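Local coordinates for maltose/maltodextrin-binding protein (Thermus thermophilus, PDB 2GH9), which binds maltotriose between its two lobes, probably as the periplasmic receptor that hands maltodextrins to a membrane transporter, at residues Leu14-Glu19 with Lys288-Gly293. Sequence-based numbering, arbitrary orientation.
Sequences LEWLKE and KTLVTG
Trp16 and Leu17 of helix 11-26 meet Leu290 on helix 280-290. The fold is that of a periplasmic binding protein, and both helices pack against its larger mixed sheet, which includes the parallel strands 3-7, 32-36 and 58-63. The two segments are 269 residues apart at their closest ends. All three touching residues are buried, and together the segments bury 135 Å².

Trp16 comes first. Its CG stands anti to the backbone N (chi1 170°), which carries the indole off the helix and across to Leu290. The six-membered ring does the touching, at its CH2 corner. Leu290 CB and CD2 approach that corner from above the ring plane, each 4.0 Å from Trp16 CH2. The pyrrole side of the indole serves another neighbour: NE1 makes a weak hydrogen bond to Asn295 OD1. Phe299, also on helix 293-302, meets the Trp16 ring with the planes inclined at about 60°.

Leu17 follows on the side of the helix that faces the sheet. It rests on Val5, Thr7, Val34 and Val60. Its CD1 meets Leu290 CD2 at 4.1 Å, a purely apolar contact. Leu290 also touches Val60, so the two leucines share a strand residue beneath them. The CD2 methyl of Leu290 thus has both Trp16 and Leu17 as neighbours. The bound sugar lies further off, with a glucose unit about 10 Å from the Leu17 side chain.

The carbonyl of Leu290 is buried here and has no hydrogen-bond partner in the model. Its oxygen sits instead at the Trp16 ring edge, in the plane of the indole, with Leu290 O 3.7 Å from Trp16 CZ2 and 3.9 Å from Trp16 CH2.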
ATOM      1  N   LEU A  14       0.860  -3.891  15.513  1.00 22.27           N
ATOM      2  CA  LEU A  14       0.802  -5.253  16.020  1.00 22.55           C
ATOM      3  C   LEU A  14       0.337  -5.275  17.474  1.00 23.24           C
ATOM      4  O   LEU A  14      -0.444  -6.144  17.861  1.00 22.36           O
ATOM      5  CB  LEU A  14       2.174  -5.943  15.912  1.00 22.15           C
ATOM      6  CG  LEU A  14       2.262  -7.393  16.400  1.00 22.12           C
ATOM      7  CD1 LEU A  14       1.313  -8.304  15.602  1.00 21.32           C
ATOM      8  CD2 LEU A  14       3.721  -7.898  16.352  1.00 21.06           C
ATOM      9  N   GLU A  15       0.835  -4.331  18.274  1.00 24.00           N
ATOM     10  CA  GLU A  15       0.450  -4.278  19.679  1.00 24.78           C
ATOM     11  C   GLU A  15      -1.058  -4.009  19.841  1.00 24.49           C
ATOM     12  O   GLU A  15      -1.712  -4.645  20.661  1.00 24.98           O
ATOM     13  CB  GLU A  15       1.313  -3.286  20.471  1.00 24.91           C
ATOM     14  CG  GLU A  15       1.605  -3.774  21.894  1.00 30.25           C
ATOM     15  CD  GLU A  15       2.483  -5.043  21.959  1.00 35.17           C
ATOM     16  OE1 GLU A  15       3.641  -5.001  21.490  1.00 39.78           O
ATOM     17  OE2 GLU A  15       2.030  -6.089  22.482  1.00 39.53           O
ATOM     18  N   TRP A  16      -1.606  -3.108  19.032  1.00 24.25           N
ATOM     19  CA  TRP A  16      -3.067  -2.911  18.966  1.00 24.42           C
ATOM     20  C   TRP A  16      -3.819  -4.216  18.654  1.00 24.51           C
ATOM     21  O   TRP A  16      -4.798  -4.564  19.333  1.00 23.21           O
ATOM     22  CB  TRP A  16      -3.402  -1.837  17.914  1.00 24.77           C
ATOM     23  CG  TRP A  16      -4.868  -1.675  17.535  1.00 24.40           C
ATOM     24  CD1 TRP A  16      -5.758  -0.806  18.078  1.00 25.28           C
ATOM     25  CD2 TRP A  16      -5.573  -2.362  16.495  1.00 25.26           C
ATOM     26  NE1 TRP A  16      -6.962  -0.894  17.445  1.00 25.07           N
ATOM     27  CE2 TRP A  16      -6.886  -1.850  16.474  1.00 25.05           C
ATOM     28  CE3 TRP A  16      -5.223  -3.352  15.575  1.00 25.28           C
ATOM     29  CZ2 TRP A  16      -7.850  -2.310  15.587  1.00 25.15           C
ATOM     30  CZ3 TRP A  16      -6.182  -3.795  14.683  1.00 24.82           C
ATOM     31  CH2 TRP A  16      -7.477  -3.273  14.700  1.00 25.58           C
ATOM     32  N   LEU A  17      -3.365  -4.933  17.627  1.00 24.86           N
ATOM     33  CA  LEU A  17      -4.013  -6.174  17.228  1.00 25.44           C
ATOM     34  C   LEU A  17      -3.973  -7.238  18.349  1.00 26.57           C
ATOM     35  O   LEU A  17      -4.968  -7.952  18.571  1.00 26.00           O
ATOM     36  CB  LEU A  17      -3.393  -6.732  15.930  1.00 25.19           C
ATOM     37  CG  LEU A  17      -4.027  -8.029  15.412  1.00 25.37           C
ATOM     38  CD1 LEU A  17      -5.543  -7.927  15.427  1.00 22.03           C
ATOM     39  CD2 LEU A  17      -3.509  -8.438  14.027  1.00 24.72           C
ATOM     40  N   LYS A  18      -2.835  -7.329  19.039  1.00 26.88           N
ATOM     41  CA  LYS A  18      -2.671  -8.272  20.153  1.00 28.58           C
ATOM     42  C   LYS A  18      -3.627  -7.929  21.303  1.00 28.97           C
ATOM     43  O   LYS A  18      -4.218  -8.835  21.897  1.00 28.82           O
ATOM     44  CB  LYS A  18      -1.211  -8.306  20.654  1.00 28.70           C
ATOM     45  CG  LYS A  18      -0.242  -9.003  19.711  1.00 29.84           C
ATOM     46  CD  LYS A  18       1.052  -9.414  20.443  1.00 30.39           C
ATOM     47  CE  LYS A  18       2.016 -10.152  19.561  1.00 32.79           C
ATOM     48  NZ  LYS A  18       1.431 -11.426  19.024  1.00 36.74           N
ATOM     49  N   GLU A  19      -3.770  -6.631  21.585  1.00 29.63           N
ATOM     50  CA  GLU A  19      -4.691  -6.134  22.607  1.00 30.41           C
ATOM     51  C   GLU A  19      -6.135  -6.463  22.265  1.00 30.62           C
ATOM     52  O   GLU A  19      -6.885  -6.925  23.133  1.00 29.86           O
ATOM     53  CB  GLU A  19      -4.583  -4.612  22.799  1.00 30.36           C
ATOM     54  CG  GLU A  19      -5.574  -4.070  23.861  1.00 31.45           C
ATOM     55  CD  GLU A  19      -5.692  -2.568  23.911  1.00 32.91           C
ATOM     56  OE1 GLU A  19      -4.888  -1.858  23.259  1.00 39.05           O
ATOM     57  OE2 GLU A  19      -6.617  -2.091  24.619  1.00 38.34           O
ATOM     58  N   LYS A 288     -15.418  -8.131  13.190  1.00 27.38           N
ATOM     59  CA  LYS A 288     -16.317  -6.999  13.333  1.00 27.61           C
ATOM     60  C   LYS A 288     -15.877  -6.110  14.500  1.00 27.30           C
ATOM     61  O   LYS A 288     -16.006  -4.907  14.399  1.00 27.12           O
ATOM     62  CB  LYS A 288     -17.791  -7.450  13.440  1.00 28.24           C
ATOM     63  CG  LYS A 288     -18.318  -8.074  12.138  1.00 28.90           C
ATOM     64  CD  LYS A 288     -19.609  -8.871  12.307  1.00 28.19           C
ATOM     65  CE  LYS A 288     -20.788  -7.975  12.624  1.00 29.55           C
ATOM     66  NZ  LYS A 288     -22.101  -8.693  12.435  1.00 28.78           N
ATOM     67  N   THR A 289     -15.308  -6.689  15.557  1.00 27.36           N
ATOM     68  CA  THR A 289     -14.795  -5.882  16.687  1.00 27.85           C
ATOM     69  C   THR A 289     -13.670  -4.935  16.248  1.00 27.65           C
ATOM     70  O   THR A 289     -13.527  -3.864  16.808  1.00 27.64           O
ATOM     71  CB  THR A 289     -14.288  -6.735  17.904  1.00 28.25           C
ATOM     72  OG1 THR A 289     -13.110  -7.502  17.552  1.00 29.11           O
ATOM     73  CG2 THR A 289     -15.401  -7.657  18.433  1.00 29.32           C
ATOM     74  N   LEU A 290     -12.882  -5.344  15.249  1.00 26.85           N
ATOM     75  CA  LEU A 290     -11.693  -4.600  14.842  1.00 26.98           C
ATOM     76  C   LEU A 290     -12.011  -3.343  14.027  1.00 27.18           C
ATOM     77  O   LEU A 290     -11.187  -2.435  13.945  1.00 26.31           O
ATOM     78  CB  LEU A 290     -10.735  -5.526  14.040  1.00 26.27           C
ATOM     79  CG  LEU A 290     -10.213  -6.830  14.672  1.00 25.70           C
ATOM     80  CD1 LEU A 290      -9.370  -7.657  13.662  1.00 24.36           C
ATOM     81  CD2 LEU A 290      -9.408  -6.579  15.971  1.00 21.98           C
ATOM     82  N   VAL A 291     -13.201  -3.281  13.428  1.00 27.39           N
ATOM     83  CA  VAL A 291     -13.533  -2.219  12.481  1.00 28.15           C
ATOM     84  C   VAL A 291     -14.619  -1.248  12.975  1.00 28.76           C
ATOM     85  O   VAL A 291     -15.140  -0.446  12.201  1.00 28.66           O
ATOM     86  CB  VAL A 291     -13.911  -2.785  11.065  1.00 28.23           C
ATOM     87  CG1 VAL A 291     -12.757  -3.631  10.499  1.00 27.32           C
ATOM     88  CG2 VAL A 291     -15.228  -3.568  11.098  1.00 27.54           C
ATOM     89  N   THR A 292     -14.924  -1.290  14.268  1.00 29.73           N
ATOM     90  CA  THR A 292     -15.731  -0.226  14.878  1.00 30.35           C
ATOM     91  C   THR A 292     -14.995   1.108  14.795  1.00 31.21           C
ATOM     92  O   THR A 292     -13.762   1.151  14.786  1.00 30.88           O
ATOM     93  CB  THR A 292     -16.057  -0.499  16.363  1.00 30.22           C
ATOM     94  OG1 THR A 292     -14.866  -0.379  17.147  1.00 30.50           O
ATOM     95  CG2 THR A 292     -16.658  -1.878  16.540  1.00 30.37           C
ATOM     96  N   GLY A 293     -15.766   2.196  14.748  1.00 31.69           N
ATOM     97  CA  GLY A 293     -15.216   3.545  14.708  1.00 31.74           C
ATOM     98  C   GLY A 293     -14.074   3.763  15.690  1.00 32.29           C
ATOM     99  O   GLY A 293     -12.995   4.265  15.315  1.00 31.80           O
TER